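Local coordinates for hypothetical protein, GDSL-like Lipase/Acylhydrolase family protein (Bacteroides uniformis, PDB 4M8K), which probably acts as a GDSL-like lipase or acylhydrolase, cleaving ester bonds, at residues A[56-59]-A[60-64]. Numbering follows the deposited sequence.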
loop_
_atom_site.group_PDB
_atom_site.type_symbol
_atom_site.label_atom_id
_atom_site.label_comp_id
_atom_site.label_asym_id
_atom_site.label_seq_id
_atom_site.Cartn_x
_atom_site.Cartn_y
_atom_site.Cartn_z
ATOM N N ASP A 56 15.877 -12.455 2.597
ATOM C CA ASP A 56 17.212 -11.983 2.255
ATOM C C ASP A 56 17.300 -10.497 2.054
ATOM O O ASP A 56 18.370 -9.993 1.697
ATOM C CB ASP A 56 17.713 -12.689 1.007
ATOM C CG ASP A 56 16.880 -12.407 -0.229
ATOM O OD1 ASP A 56 15.885 -11.651 -0.169
ATOM O OD2 ASP A 56 17.181 -13.041 -1.288
ATOM N N VAL A 57 16.203 -9.754 2.271
ATOM C CA VAL A 57 16.276 -8.295 2.200
ATOM C C VAL A 57 16.917 -7.721 3.466
ATOM O O VAL A 57 16.332 -7.837 4.511
ATOM C CB VAL A 57 14.885 -7.656 1.985
ATOM C CG1 VAL A 57 14.971 -6.175 2.086
ATOM C CG2 VAL A 57 14.360 -8.060 0.635
ATOM N N THR A 58 18.140 -7.161 3.362
ATOM C CA THR A 58 18.845 -6.596 4.525
ATOM C C THR A 58 19.098 -5.049 4.466
ATOM O O THR A 58 19.481 -4.444 5.445
ATOM C CB THR A 58 20.200 -7.325 4.750
ATOM O OG1 THR A 58 21.118 -7.022 3.697
ATOM C CG2 THR A 58 20.044 -8.841 4.772
ATOM N N LYS A 59 18.850 -4.421 3.330
ATOM C CA LYS A 59 19.170 -3.017 3.100
ATOM C C LYS A 59 17.995 -2.292 2.491
ATOM O O LYS A 59 17.301 -2.843 1.639
ATOM C CB LYS A 59 20.335 -2.893 2.119
ATOM C CG LYS A 59 21.654 -3.410 2.660
ATOM C CD LYS A 59 22.748 -3.293 1.604
ATOM C CE LYS A 59 23.689 -4.475 1.596
ATOM N NZ LYS A 59 25.053 -4.073 1.157
ATOM N N VAL A 60 17.783 -1.035 2.894
ATOM C CA VAL A 60 16.645 -0.263 2.374
ATOM C C VAL A 60 16.693 -0.130 0.879
ATOM O O VAL A 60 15.654 0.025 0.245
ATOM C CB VAL A 60 16.547 1.127 3.053
ATOM C CG1 VAL A 60 17.751 2.008 2.663
ATOM C CG2 VAL A 60 15.242 1.811 2.721
ATOM N N GLU A 61 17.894 -0.186 0.296
ATOM C CA GLU A 61 18.099 0.023 -1.157
ATOM C C GLU A 61 17.566 -1.122 -2.001
ATOM O O GLU A 61 17.384 -0.982 -3.218
ATOM C CB GLU A 61 19.598 0.207 -1.472
ATOM C CG GLU A 61 20.158 1.493 -0.897
ATOM C CD GLU A 61 20.723 1.365 0.504
ATOM O OE1 GLU A 61 20.537 0.331 1.182
ATOM O OE2 GLU A 61 21.345 2.337 0.958
ATOM N N GLU A 62 17.290 -2.231 -1.338
ATOM C CA GLU A 62 16.694 -3.418 -1.962
ATOM C C GLU A 62 15.172 -3.358 -1.962
ATOM O O GLU A 62 14.544 -4.167 -2.628
ATOM C CB GLU A 62 17.145 -4.693 -1.229
ATOM C CG GLU A 62 18.624 -5.022 -1.373
ATOM C CD GLU A 62 19.186 -5.859 -0.248
ATOM O OE1 GLU A 62 18.551 -6.010 0.814
ATOM O OE2 GLU A 62 20.277 -6.396 -0.443
ATOM N N THR A 63 14.557 -2.443 -1.204
ATOM C CA THR A 63 13.078 -2.375 -1.140
ATOM C C THR A 63 12.496 -1.917 -2.490
ATOM O O THR A 63 13.146 -1.126 -3.192
ATOM C CB THR A 63 12.552 -1.445 -0.004
ATOM O OG1 THR A 63 12.916 -0.085 -0.261
ATOM C CG2 THR A 63 13.123 -1.891 1.352
ATOM N N TRP A 64 11.261 -2.324 -2.800
ATOM C CA TRP A 64 10.646 -2.028 -4.087
ATOM C C TRP A 64 10.527 -0.529 -4.272
ATOM O O TRP A 64 10.710 -0.026 -5.369
ATOM C CB TRP A 64 9.267 -2.705 -4.265
ATOM C CG TRP A 64 8.122 -2.114 -3.439
ATOM C CD1 TRP A 64 7.717 -2.509 -2.229
ATOM C CD2 TRP A 64 7.287 -1.032 -3.819
ATOM N NE1 TRP A 64 6.646 -1.750 -1.791
ATOM C CE2 TRP A 64 6.390 -0.799 -2.747
ATOM C CE3 TRP A 64 7.244 -0.184 -4.946
ATOM C CZ2 TRP A 64 5.430 0.230 -2.775
ATOM C CZ3 TRP A 64 6.296 0.806 -4.984
ATOM C CH2 TRP A 64 5.410 1.040 -3.875
HETATM O O HOH W 1 21.470 -7.848 1.161
#
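The carboxylate of Glu-62 reaches back to the preceding loop and binds two consecutive backbone N-H groups through one oxygen. Glu-62 OE1 accepts from Thr-58 N at 2.8 Å, nearly in line with its own C-O bond. It also accepts from Lys-59 N at 3.0 Å, and this donor stands above the carboxylate plane. The side chain gets there because CG lies anti to the carbonyl carbon (chi1 -67°) and the chain then runs extended. Its other oxygen, Glu-62 OE2, takes a bond from a water at 2.5 Å. The same water is 2.7 Å from Thr-58 OG1. Val-57 CG1 lies 3.8 Å from Glu-62 OE1, the two side chains running past each other in opposite directions. An alanine in place of Glu-62 would probably leave the N-H groups of Thr-58 and Lys-59 without this shared acceptor and let the loop shift.

The backbone returns the grip. Glu-62 N donates to Lys-59 O at 3.0 Å, closing the 3-10 turn of 60-62. Next, Val-60 O takes both Thr-63 N and Thr-63 OG1, the hydroxyl at 2.8 Å and in the carbonyl plane. Asp-56 OD1 binds Val-208 N, tying the loop to the start of helix 208-222. Val-57 and Glu-62 also touch Val-208.

Thr-63 is the N-cap of helix 64-71, and its OG1 makes a weak bond to Tyr-66 N. The arrangement is a 3-10 turn whose last residue, Glu-62, folds back on the loop before it, leading into a helix N-capped by Thr-63. That helix connects parallel strands 22-27 and 75-81 in the alpha/beta fold of GDSL-like hydrolases.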